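Local coordinates for protein tonb-dependent siderophore receptor (Acinetobacter baumannii, PDB 5FP1) that probably carries out the first step of iron uptake at the outer membrane by binding iron-chelating siderophores, possibly including ferric enterobactin, at residues A249-G254 with T392-P397; F33-L38 with L424-I429; D54-T59 with S153-T158; G131-S136 with T545-T550; H278-T281 with T285-N288. One frame throughout, in Å; residues are numbered along the deposited sequence.

Interaction 1 of 5, residues A249-G254 with T392-P397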
# COMPACT_ATOMS: atom_id res chain seq x y z
N ALA A 249 3.32 -23.82 -9.30
CA ALA A 249 4.03 -25.06 -9.53
C ALA A 249 4.58 -25.64 -8.25
O ALA A 249 5.01 -24.91 -7.34
CB ALA A 249 5.17 -24.83 -10.52
N GLU A 250 4.58 -26.96 -8.17
CA GLU A 250 5.16 -27.67 -7.01
C GLU A 250 6.67 -27.79 -7.20
O GLU A 250 7.16 -28.77 -7.80
CB GLU A 250 4.53 -29.07 -6.92
CG GLU A 250 3.04 -29.00 -6.64
CD GLU A 250 2.75 -28.50 -5.22
OE1 GLU A 250 3.67 -28.50 -4.37
OE2 GLU A 250 1.60 -28.11 -4.95
N VAL A 251 7.39 -26.77 -6.75
CA VAL A 251 8.83 -26.72 -6.80
C VAL A 251 9.32 -26.40 -5.41
O VAL A 251 8.55 -25.99 -4.54
CB VAL A 251 9.34 -25.65 -7.78
CG1 VAL A 251 8.87 -25.98 -9.19
CG2 VAL A 251 8.82 -24.27 -7.39
N LYS A 252 10.61 -26.61 -5.20
CA LYS A 252 11.19 -26.45 -3.87
C LYS A 252 10.95 -25.05 -3.31
O LYS A 252 11.07 -24.05 -4.02
CB LYS A 252 12.68 -26.70 -3.92
CG LYS A 252 13.32 -26.89 -2.56
CD LYS A 252 14.82 -27.12 -2.70
CE LYS A 252 15.48 -27.22 -1.33
NZ LYS A 252 16.93 -27.53 -1.45
N GLN A 253 10.63 -24.99 -2.03
CA GLN A 253 10.45 -23.72 -1.35
C GLN A 253 11.66 -22.83 -1.57
O GLN A 253 12.79 -23.29 -1.54
CB GLN A 253 10.23 -23.98 0.16
CG GLN A 253 10.00 -22.73 0.97
CD GLN A 253 9.65 -23.00 2.42
OE1 GLN A 253 9.75 -24.12 2.90
NE2 GLN A 253 9.21 -21.97 3.10
N GLY A 254 11.42 -21.54 -1.84
CA GLY A 254 12.51 -20.61 -2.00
C GLY A 254 13.26 -20.67 -3.32
O GLY A 254 14.31 -20.08 -3.46
N THR A 392 16.12 -21.29 -17.70
CA THR A 392 16.80 -22.00 -16.62
C THR A 392 16.00 -23.26 -16.25
O THR A 392 14.91 -23.51 -16.80
CB THR A 392 17.02 -21.07 -15.41
OG1 THR A 392 17.95 -21.67 -14.51
CG2 THR A 392 15.73 -20.79 -14.67
N SER A 393 16.53 -24.05 -15.34
CA SER A 393 15.86 -25.28 -14.93
C SER A 393 14.68 -24.97 -14.00
O SER A 393 14.79 -24.14 -13.11
CB SER A 393 16.85 -26.24 -14.23
OG SER A 393 16.23 -27.50 -14.06
N LEU A 394 13.54 -25.60 -14.23
CA LEU A 394 12.41 -25.48 -13.31
C LEU A 394 12.84 -25.96 -11.92
O LEU A 394 12.59 -25.32 -10.90
CB LEU A 394 11.23 -26.30 -13.78
CG LEU A 394 10.04 -26.27 -12.83
CD1 LEU A 394 9.33 -24.91 -12.92
CD2 LEU A 394 9.12 -27.43 -13.17
N ASN A 395 13.50 -27.10 -11.89
CA ASN A 395 14.00 -27.64 -10.63
C ASN A 395 15.50 -27.41 -10.50
O ASN A 395 16.28 -27.80 -11.36
CB ASN A 395 13.65 -29.14 -10.55
CG ASN A 395 12.15 -29.39 -10.57
OD1 ASN A 395 11.63 -30.13 -11.42
ND2 ASN A 395 11.45 -28.76 -9.68
N GLY A 396 15.92 -26.72 -9.44
CA GLY A 396 17.33 -26.38 -9.23
C GLY A 396 17.97 -25.43 -10.24
O GLY A 396 19.05 -25.71 -10.76
N PRO A 397 17.32 -24.28 -10.52
CA PRO A 397 17.94 -23.30 -11.40
C PRO A 397 19.31 -22.86 -10.90
O PRO A 397 19.50 -22.71 -9.69
CB PRO A 397 16.97 -22.10 -11.37
CG PRO A 397 16.15 -22.29 -10.14
CD PRO A 397 16.05 -23.78 -9.94
O HOH W 1 8.88 -29.65 -9.81
O HOH W 2 12.29 -27.93 -7.27

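Interaction 2 of 5, residues F33-L38 with L424-I429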
# COMPACT_ATOMS: atom_id res chain seq x y z
N PHE A 33 -10.09 13.65 9.85
CA PHE A 33 -10.93 12.91 10.78
C PHE A 33 -11.12 13.83 11.98
O PHE A 33 -10.28 13.91 12.85
CB PHE A 33 -10.28 11.61 11.24
CG PHE A 33 -10.39 10.47 10.25
CD1 PHE A 33 -11.63 9.97 9.88
CD2 PHE A 33 -9.26 9.90 9.71
CE1 PHE A 33 -11.74 8.93 8.97
CE2 PHE A 33 -9.35 8.84 8.80
CZ PHE A 33 -10.59 8.36 8.42
N VAL A 34 -12.22 14.55 11.97
CA VAL A 34 -12.47 15.58 12.95
C VAL A 34 -12.98 15.06 14.29
O VAL A 34 -13.03 15.81 15.27
CB VAL A 34 -13.47 16.60 12.37
CG1 VAL A 34 -12.88 17.21 11.11
CG2 VAL A 34 -14.82 15.94 12.06
N ALA A 35 -13.35 13.78 14.33
CA ALA A 35 -13.84 13.15 15.56
C ALA A 35 -12.92 12.02 15.97
O ALA A 35 -12.23 11.47 15.12
CB ALA A 35 -15.26 12.63 15.34
N PRO A 36 -12.93 11.63 17.26
CA PRO A 36 -12.17 10.46 17.70
C PRO A 36 -12.64 9.22 16.97
O PRO A 36 -13.76 9.18 16.47
CB PRO A 36 -12.48 10.35 19.21
CG PRO A 36 -13.50 11.39 19.52
CD PRO A 36 -13.57 12.36 18.38
N LEU A 37 -11.77 8.22 16.88
CA LEU A 37 -12.11 7.06 16.06
C LEU A 37 -13.38 6.35 16.58
O LEU A 37 -14.19 5.87 15.81
CB LEU A 37 -10.92 6.12 15.96
CG LEU A 37 -9.75 6.74 15.15
CD1 LEU A 37 -8.60 5.76 15.16
CD2 LEU A 37 -10.18 7.11 13.73
N LEU A 38 -13.56 6.33 17.90
CA LEU A 38 -14.77 5.72 18.52
C LEU A 38 -16.08 6.25 17.96
O LEU A 38 -17.06 5.51 17.80
CB LEU A 38 -14.70 5.96 20.04
CG LEU A 38 -15.87 5.44 20.89
CD1 LEU A 38 -15.85 3.92 20.89
CD2 LEU A 38 -15.76 5.98 22.32
N LEU A 424 -15.73 19.32 5.50
CA LEU A 424 -15.99 18.19 6.37
C LEU A 424 -16.45 18.76 7.70
O LEU A 424 -15.84 19.69 8.22
CB LEU A 424 -14.73 17.35 6.61
CG LEU A 424 -14.16 16.62 5.39
CD1 LEU A 424 -12.71 16.27 5.64
CD2 LEU A 424 -14.93 15.35 5.06
N ASP A 425 -17.55 18.24 8.23
CA ASP A 425 -18.12 18.75 9.49
C ASP A 425 -18.81 17.61 10.22
O ASP A 425 -19.66 16.91 9.65
CB ASP A 425 -19.09 19.88 9.17
CG ASP A 425 -19.62 20.62 10.42
OD1 ASP A 425 -19.08 20.46 11.53
OD2 ASP A 425 -20.60 21.39 10.26
N ASN A 426 -18.41 17.39 11.46
CA ASN A 426 -19.10 16.46 12.31
C ASN A 426 -19.86 17.27 13.37
O ASN A 426 -19.24 17.95 14.18
CB ASN A 426 -18.13 15.47 12.95
CG ASN A 426 -18.84 14.43 13.80
OD1 ASN A 426 -19.20 14.69 14.95
ND2 ASN A 426 -19.05 13.24 13.25
N ILE A 427 -21.19 17.22 13.31
CA ILE A 427 -22.04 18.07 14.14
C ILE A 427 -22.59 17.29 15.34
O ILE A 427 -23.35 16.34 15.17
CB ILE A 427 -23.19 18.66 13.32
CG1 ILE A 427 -22.65 19.38 12.09
CG2 ILE A 427 -24.01 19.63 14.16
CD1 ILE A 427 -23.72 19.82 11.14
N GLU A 428 -22.18 17.70 16.54
CA GLU A 428 -22.75 17.14 17.76
C GLU A 428 -24.08 17.84 18.04
O GLU A 428 -24.13 19.05 18.34
CB GLU A 428 -21.78 17.28 18.93
CG GLU A 428 -22.37 16.75 20.23
CD GLU A 428 -21.45 16.92 21.43
OE1 GLU A 428 -20.22 16.77 21.29
OE2 GLU A 428 -21.98 17.16 22.53
N ILE A 429 -25.15 17.09 17.87
CA ILE A 429 -26.50 17.60 18.08
C ILE A 429 -26.84 17.54 19.57
O ILE A 429 -27.33 18.51 20.11
CB ILE A 429 -27.51 16.83 17.22
CG1 ILE A 429 -27.15 16.99 15.74
CG2 ILE A 429 -28.93 17.35 17.45
CD1 ILE A 429 -27.96 16.10 14.83

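Interaction 3 of 5, residues D54-T59 with S153-T158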
# COMPACT_ATOMS: atom_id res chain seq x y z
N ASP A 54 7.07 -4.11 18.08
CA ASP A 54 6.99 -5.49 18.47
C ASP A 54 7.33 -6.44 17.31
O ASP A 54 7.96 -7.50 17.51
CB ASP A 54 5.58 -5.82 18.94
CG ASP A 54 5.32 -5.44 20.39
OD1 ASP A 54 6.20 -4.82 21.04
OD2 ASP A 54 4.19 -5.74 20.83
N THR A 55 6.85 -6.11 16.10
CA THR A 55 7.03 -7.00 14.97
C THR A 55 8.32 -6.77 14.21
O THR A 55 8.75 -7.62 13.46
CB THR A 55 5.87 -6.87 13.95
OG1 THR A 55 5.72 -5.51 13.54
CG2 THR A 55 4.58 -7.38 14.57
N LYS A 56 8.91 -5.60 14.42
CA LYS A 56 10.07 -5.08 13.68
C LYS A 56 9.83 -5.15 12.17
O LYS A 56 10.74 -5.51 11.42
CB LYS A 56 11.38 -5.79 14.05
CG LYS A 56 12.62 -4.91 13.86
CD LYS A 56 13.93 -5.67 14.13
CE LYS A 56 15.16 -4.87 13.67
NZ LYS A 56 15.31 -3.59 14.41
N VAL A 57 8.61 -4.81 11.74
CA VAL A 57 8.35 -4.71 10.29
C VAL A 57 9.15 -3.56 9.71
O VAL A 57 9.20 -2.46 10.28
CB VAL A 57 6.87 -4.59 9.94
CG1 VAL A 57 6.17 -5.92 10.17
CG2 VAL A 57 6.20 -3.47 10.71
N THR A 58 9.80 -3.82 8.59
CA THR A 58 10.67 -2.83 8.00
C THR A 58 10.12 -2.18 6.73
O THR A 58 10.61 -1.15 6.30
CB THR A 58 12.04 -3.43 7.68
OG1 THR A 58 11.91 -4.36 6.61
CG2 THR A 58 12.66 -4.12 8.94
N THR A 59 9.09 -2.78 6.15
CA THR A 59 8.45 -2.23 4.96
C THR A 59 6.94 -2.14 5.19
O THR A 59 6.36 -2.90 5.97
CB THR A 59 8.70 -3.11 3.74
OG1 THR A 59 8.05 -4.38 3.92
CG2 THR A 59 10.20 -3.35 3.50
N SER A 153 18.87 1.35 16.94
CA SER A 153 18.76 -0.08 16.87
C SER A 153 19.92 -0.59 16.04
O SER A 153 20.25 -0.04 14.98
CB SER A 153 17.44 -0.47 16.22
OG SER A 153 17.24 -1.87 16.29
N VAL A 154 20.55 -1.66 16.52
CA VAL A 154 21.50 -2.37 15.71
C VAL A 154 21.05 -3.81 15.65
O VAL A 154 20.85 -4.46 16.68
CB VAL A 154 22.93 -2.28 16.27
CG1 VAL A 154 23.87 -3.15 15.44
CG2 VAL A 154 23.41 -0.84 16.27
N ALA A 155 20.91 -4.36 14.44
CA ALA A 155 20.33 -5.67 14.34
C ALA A 155 20.97 -6.50 13.28
O ALA A 155 21.43 -5.99 12.26
CB ALA A 155 18.82 -5.57 14.11
N ALA A 156 21.01 -7.81 13.53
CA ALA A 156 21.52 -8.77 12.58
C ALA A 156 20.57 -9.94 12.55
O ALA A 156 19.92 -10.25 13.54
CB ALA A 156 22.93 -9.20 12.97
N GLY A 157 20.47 -10.61 11.41
CA GLY A 157 19.56 -11.72 11.29
C GLY A 157 19.97 -12.75 10.27
O GLY A 157 20.94 -12.58 9.55
N THR A 158 19.22 -13.83 10.22
CA THR A 158 19.52 -14.90 9.29
C THR A 158 19.37 -14.39 7.84
O THR A 158 18.69 -13.37 7.59
CB THR A 158 18.60 -16.09 9.53
OG1 THR A 158 17.25 -15.61 9.56
CG2 THR A 158 18.92 -16.74 10.87
O HOH W 3 17.77 -2.38 13.49

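Interaction 4 of 5, residues G131-S136 with T545-T550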
# COMPACT_ATOMS: atom_id res chain seq x y z
N GLY A 131 -9.97 8.39 -6.51
CA GLY A 131 -9.57 7.11 -6.00
C GLY A 131 -10.23 6.81 -4.67
O GLY A 131 -11.39 7.18 -4.44
N SER A 132 -9.50 6.16 -3.78
CA SER A 132 -10.07 5.73 -2.51
C SER A 132 -11.40 4.94 -2.70
O SER A 132 -12.39 5.17 -2.01
CB SER A 132 -10.28 6.93 -1.58
OG SER A 132 -9.00 7.39 -1.12
N VAL A 133 -11.38 4.01 -3.66
CA VAL A 133 -12.57 3.22 -3.99
C VAL A 133 -12.98 2.29 -2.85
O VAL A 133 -14.12 2.31 -2.38
CB VAL A 133 -12.32 2.40 -5.27
CG1 VAL A 133 -13.48 1.44 -5.54
CG2 VAL A 133 -12.11 3.34 -6.45
N GLY A 134 -12.04 1.46 -2.39
CA GLY A 134 -12.31 0.55 -1.30
C GLY A 134 -11.70 0.98 0.02
O GLY A 134 -11.92 0.34 1.03
N GLY A 135 -10.93 2.05 -0.01
CA GLY A 135 -10.14 2.50 1.14
C GLY A 135 -8.87 3.20 0.69
O GLY A 135 -8.64 3.39 -0.51
N SER A 136 -8.04 3.60 1.65
CA SER A 136 -6.75 4.24 1.36
C SER A 136 -5.84 4.10 2.57
O SER A 136 -6.30 3.88 3.70
CB SER A 136 -6.92 5.72 1.03
OG SER A 136 -7.53 6.39 2.11
N THR A 545 -19.36 -2.44 -0.13
CA THR A 545 -18.41 -1.54 -0.82
C THR A 545 -18.36 -2.05 -2.24
O THR A 545 -18.09 -3.25 -2.48
CB THR A 545 -17.03 -1.58 -0.15
OG1 THR A 545 -17.09 -0.89 1.12
CG2 THR A 545 -15.93 -0.93 -1.04
N GLU A 546 -18.70 -1.19 -3.19
CA GLU A 546 -18.91 -1.62 -4.54
C GLU A 546 -18.52 -0.59 -5.55
O GLU A 546 -18.55 0.62 -5.28
CB GLU A 546 -20.39 -1.98 -4.78
CG GLU A 546 -21.34 -0.81 -4.62
CD GLU A 546 -22.81 -1.22 -4.75
OE1 GLU A 546 -23.13 -2.06 -5.62
OE2 GLU A 546 -23.62 -0.70 -3.95
N LYS A 547 -18.21 -1.08 -6.74
CA LYS A 547 -17.96 -0.20 -7.87
C LYS A 547 -19.05 -0.46 -8.90
O LYS A 547 -18.93 -1.34 -9.76
CB LYS A 547 -16.56 -0.42 -8.45
CG LYS A 547 -16.20 0.63 -9.48
CD LYS A 547 -14.90 0.30 -10.20
CE LYS A 547 -13.69 0.51 -9.34
NZ LYS A 547 -12.45 0.11 -10.11
N GLN A 548 -20.14 0.29 -8.77
CA GLN A 548 -21.34 0.02 -9.55
C GLN A 548 -21.21 0.55 -10.97
O GLN A 548 -22.00 0.22 -11.83
CB GLN A 548 -22.58 0.61 -8.83
CG GLN A 548 -22.70 2.12 -8.87
CD GLN A 548 -21.86 2.83 -7.82
OE1 GLN A 548 -21.13 2.21 -7.07
NE2 GLN A 548 -21.97 4.14 -7.79
N ASN A 549 -20.20 1.37 -11.23
CA ASN A 549 -19.87 1.75 -12.59
C ASN A 549 -18.39 1.54 -12.80
O ASN A 549 -17.56 2.39 -12.42
CB ASN A 549 -20.23 3.21 -12.87
CG ASN A 549 -21.68 3.39 -13.16
OD1 ASN A 549 -22.15 3.05 -14.26
ND2 ASN A 549 -22.43 3.87 -12.19
N THR A 550 -18.06 0.38 -13.38
CA THR A 550 -16.70 -0.03 -13.64
C THR A 550 -16.41 0.12 -15.11
O THR A 550 -17.27 -0.23 -15.96
CB THR A 550 -16.51 -1.50 -13.25
OG1 THR A 550 -16.77 -1.67 -11.85
CG2 THR A 550 -15.10 -2.00 -13.56

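Interaction 5 of 5, residues H278-T281 with T285-N288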
# COMPACT_ATOMS: atom_id res chain seq x y z
N HIS A 278 -1.35 28.63 11.86
CA HIS A 278 -1.64 29.79 12.71
C HIS A 278 -2.99 29.61 13.38
O HIS A 278 -3.99 29.35 12.70
CB HIS A 278 -1.64 31.08 11.92
CG HIS A 278 -1.89 32.29 12.77
ND1 HIS A 278 -1.12 32.58 13.87
CD2 HIS A 278 -2.85 33.24 12.71
CE1 HIS A 278 -1.59 33.68 14.45
NE2 HIS A 278 -2.64 34.10 13.77
N ASP A 279 -3.01 29.71 14.70
CA ASP A 279 -4.24 29.63 15.48
C ASP A 279 -4.95 30.99 15.49
O ASP A 279 -4.54 31.92 16.20
CB ASP A 279 -3.93 29.18 16.90
CG ASP A 279 -3.33 27.80 16.96
OD1 ASP A 279 -3.47 27.03 15.98
OD2 ASP A 279 -2.71 27.47 17.99
N LEU A 280 -6.00 31.10 14.70
CA LEU A 280 -6.78 32.31 14.61
C LEU A 280 -7.53 32.57 15.89
O LEU A 280 -7.75 33.73 16.25
CB LEU A 280 -7.77 32.25 13.46
CG LEU A 280 -7.10 32.16 12.10
CD1 LEU A 280 -8.08 31.70 11.05
CD2 LEU A 280 -6.54 33.52 11.76
N THR A 281 -7.93 31.51 16.59
CA THR A 281 -8.43 31.64 17.96
C THR A 281 -7.94 30.43 18.66
O THR A 281 -7.27 29.61 18.04
CB THR A 281 -9.96 31.62 18.02
OG1 THR A 281 -10.45 30.30 17.73
CG2 THR A 281 -10.53 32.62 17.03
N THR A 285 -7.80 27.00 13.54
CA THR A 285 -6.43 26.99 13.04
C THR A 285 -6.49 26.99 11.51
O THR A 285 -7.33 26.30 10.90
CB THR A 285 -5.68 25.74 13.58
OG1 THR A 285 -5.62 25.79 15.00
CG2 THR A 285 -4.25 25.63 13.05
N ILE A 286 -5.62 27.80 10.89
CA ILE A 286 -5.41 27.76 9.44
C ILE A 286 -4.05 27.13 9.19
O ILE A 286 -3.04 27.50 9.84
CB ILE A 286 -5.52 29.14 8.78
CG1 ILE A 286 -5.36 29.05 7.27
CG2 ILE A 286 -4.50 30.13 9.35
CD1 ILE A 286 -6.54 28.46 6.53
N THR A 287 -4.01 26.16 8.27
CA THR A 287 -2.78 25.40 7.99
C THR A 287 -2.55 25.39 6.49
O THR A 287 -3.49 25.20 5.73
CB THR A 287 -2.89 23.95 8.51
OG1 THR A 287 -3.15 23.95 9.91
CG2 THR A 287 -1.59 23.18 8.27
N ASN A 288 -1.31 25.64 6.06
CA ASN A 288 -0.89 25.44 4.69
C ASN A 288 0.24 24.44 4.66
O ASN A 288 1.23 24.57 5.39
CB ASN A 288 -0.43 26.73 3.99
CG ASN A 288 -0.18 26.52 2.50
OD1 ASN A 288 0.97 26.33 2.05
ND2 ASN A 288 -1.23 26.48 1.74
O HOH W 4 -6.60 26.80 17.38

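Interaction 1 of 5, residues A249-G254 with T392-P397
The flat carboxamide of N395 meets V251 near its nitrogen end, where two extracellular loops of a TonB-dependent receptor barrel come together and show how mixed packing and water can join loops that share no direct hydrogen bond. On one side of the amide plane stands the V251 methyl CG1, 3.8 Å from N395 ND2 and well above that plane; the leucine side chain of L394 lies on this same side. Two waters flank ND2, both displaced slightly towards the other side. One accepts from N395 ND2 at 2.7 Å and donates to the carbonyl O of E250, while the second accepts from ND2 and from the backbone N of K252. A single amide nitrogen thus spends its two hydrogens bridging to the backbone before and after V251.

The apolar half of the contact is V251 CG1 against L394 CG at 3.8 Å, the two side chains crossing at about a right angle. Because CG1 is anti to the carbonyl carbon of V251 (chi1 -62°), this one methyl serves both L394 and N395. E250 centres an inverse gamma turn on one loop. The other leaves strand 391-393 just after the C383-C391 disulfide, and Y257 OH holds the carbonyl of L394. Its turn is tied internally by S393 OG, which donates to N395 O at 2.7 Å from above the carbonyl plane.

Interaction 2 of 5, residues F33-L38 with L424-I429
V34 presses its CG2 methyl against the CB of N426 at 3.5 Å, one point where the N-terminal part of the plug meets the inner wall of the TonB-dependent receptor barrel. The rotamers of both residues explain the fit. In V34, chi1 is -60°, which places CG2 between the backbone N and the carbonyl carbon and turns it to the barrel strand; there it also comes within 3.9 Å of the N426 backbone N. N426 extends its CG anti to its own N (chi1 -177°), and a chi2 of -81° presents the broad face of the amide to the plug.

Over that face sits A35, whose CB methyl is 4.3 Å from N426 CG, almost straight above the carbon. V34 and A35 therefore occupy the same side of the amide, one near its stem and the other over its head. No hydrogen bond joins the two segments, and the polar ends of N426 are used within the wall: R348 of strand 346-368 meets OD1, and D436 of strand 433-450 meets ND2. These bonds to both neighbouring strands fix the rotation of the group, holding N426 CG beneath the CB of A35.

Interaction 3 of 5, residues D54-T59 with S153-T158
K56 reaches from the plug to S153 and A155 on the inner wall of the barrel, a long lysine spanning a gap that the backbones leave at 10.3 Å between the CA atoms of K56 and A155. This is the plug-in-barrel fold of TonB-dependent receptors, touched here at the seam where the first barrel strand, 149-157, pairs with the last, 709-717.

The polar part is a small triangle. K56 NZ makes a weak hydrogen bond to S153 OG at 3.2 Å, and one water reinforces it, accepting from K56 NZ at 2.9 Å and donating to S153 OG. The hydroxyl has a stronger partner in N715 OD1 of the closing strand, so S153 links the plug lysine to the seam itself. Strand alternation turns the S153 side chain to the plug side, and chi1 of -173° then extends OG away from its own backbone N, to where K56 NZ, the water and N715 OD1 meet it.

The apolar part belongs to the lysine chain. K56 CE lies 3.8 Å from the CB methyl of A155, two residues along and on the same inner face as S153; Y161 and V711 line the chain as well. K56 stays extended until its last torsion, where chi4 of 63° bends NZ towards the serine.

Backbone geometry launches the side chain. K56 is the first residue to leave helix 49-55, and it does so with positive phi, a left-handed conformation that directs its CB to the wall. The turn is steadied by T55, whose OG1 bonds to L51 O and receives a weak 3.5 Å hydrogen bond from the backbone N of V57.

Interaction 4 of 5, residues G131-S136 with T545-T550
V133 lays its CG1 methyl against the aliphatic end of K547, with K547 CE 3.9 Å away and the two side chains crossing at about a right angle. Beside this, T545 brings its CG2 methyl to the plug backbone, 3.9 Å from both the CA of G134 and the carbonyl O of V133. All of these touches are van der Waals contacts; no hydrogen bond crosses between the segments.

The next shell sets these groups in place. K547 bends at chi3 (-73°), bringing CE to V133 while its NZ forms a salt bridge with E518 on the adjacent strand. In T545, CG2 is anti to the backbone N, which leaves OG1 to bond with T522 OG1 and to accept from R88 NH1 of the plug. On the plug side, S123 OG holds the carbonyl of V133, the backbone of G134 pairs with G122, and Y90 packs against both V133 and T545.

Farther out, a classic beta bulge at Q548 and N549, set opposite E519 of the adjacent strand, kinks the barrel strand just past K547. A glycine-rich plug turn, close-packed on inward-facing side chains of a bulged barrel strand, belongs to the plug-in-barrel architecture of TonB-dependent receptors.

Interaction 5 of 5, residues H278-T281 with T285-N288
H278 and I286 form a hydrogen-bonded antiparallel pair near the turn of a beta hairpin, strands 264-279 and 284-304, at one end of the barrel. H278 N gives its hydrogen to I286 O at 2.9 Å, and I286 N returns one to H278 O at an equal length; both bonds are nearly straight (N-H...O 162° and 167°). That second carbonyl also receives a CA-H...O contact from T285, so it is engaged twice.

D279 and T285 follow as the non-hydrogen-bonded pair, their CA atoms only 4.2 Å apart, and here side chains supply the bond the backbone lacks. The two lie side by side and point the same way; T285 OG1 donates to D279 OD1 at 2.7 Å, meeting it from above the carboxylate plane. The other carboxylate oxygen, OD2, makes a salt bridge with R216 of the neighbouring strand, which probably stabilises the negative charge. H278 turns to the other face, where ND1 is bonded to T215 OG1 and CB rests near I286 CG2, with L280 CD1 also against that methyl. Where the chain leaves the pairing, a water closes the gap, donating to T281 O and, at 2.8 Å, to T285 OG1.

All five contacts involve the barrel, and interactions 2, 3 and 4 join it to the plug at separate places. Interactions 2 and 4 lie about 23 Å apart between centres, and interaction 3 is about 35 Å from interaction 4, so the plug is held on several sides. Along the chain the plug segments come in the order 2, 3, 4 and their barrel partners in the order 3, 2, 4; interaction 4 therefore crosses both others, while interaction 3 falls within the span of interaction 2. Interaction 5 is the one local hairpin. Interactions 1 and 5 stand about 60 Å apart, on opposite sides of the chain's centre: one joins long loops, the other a short turn.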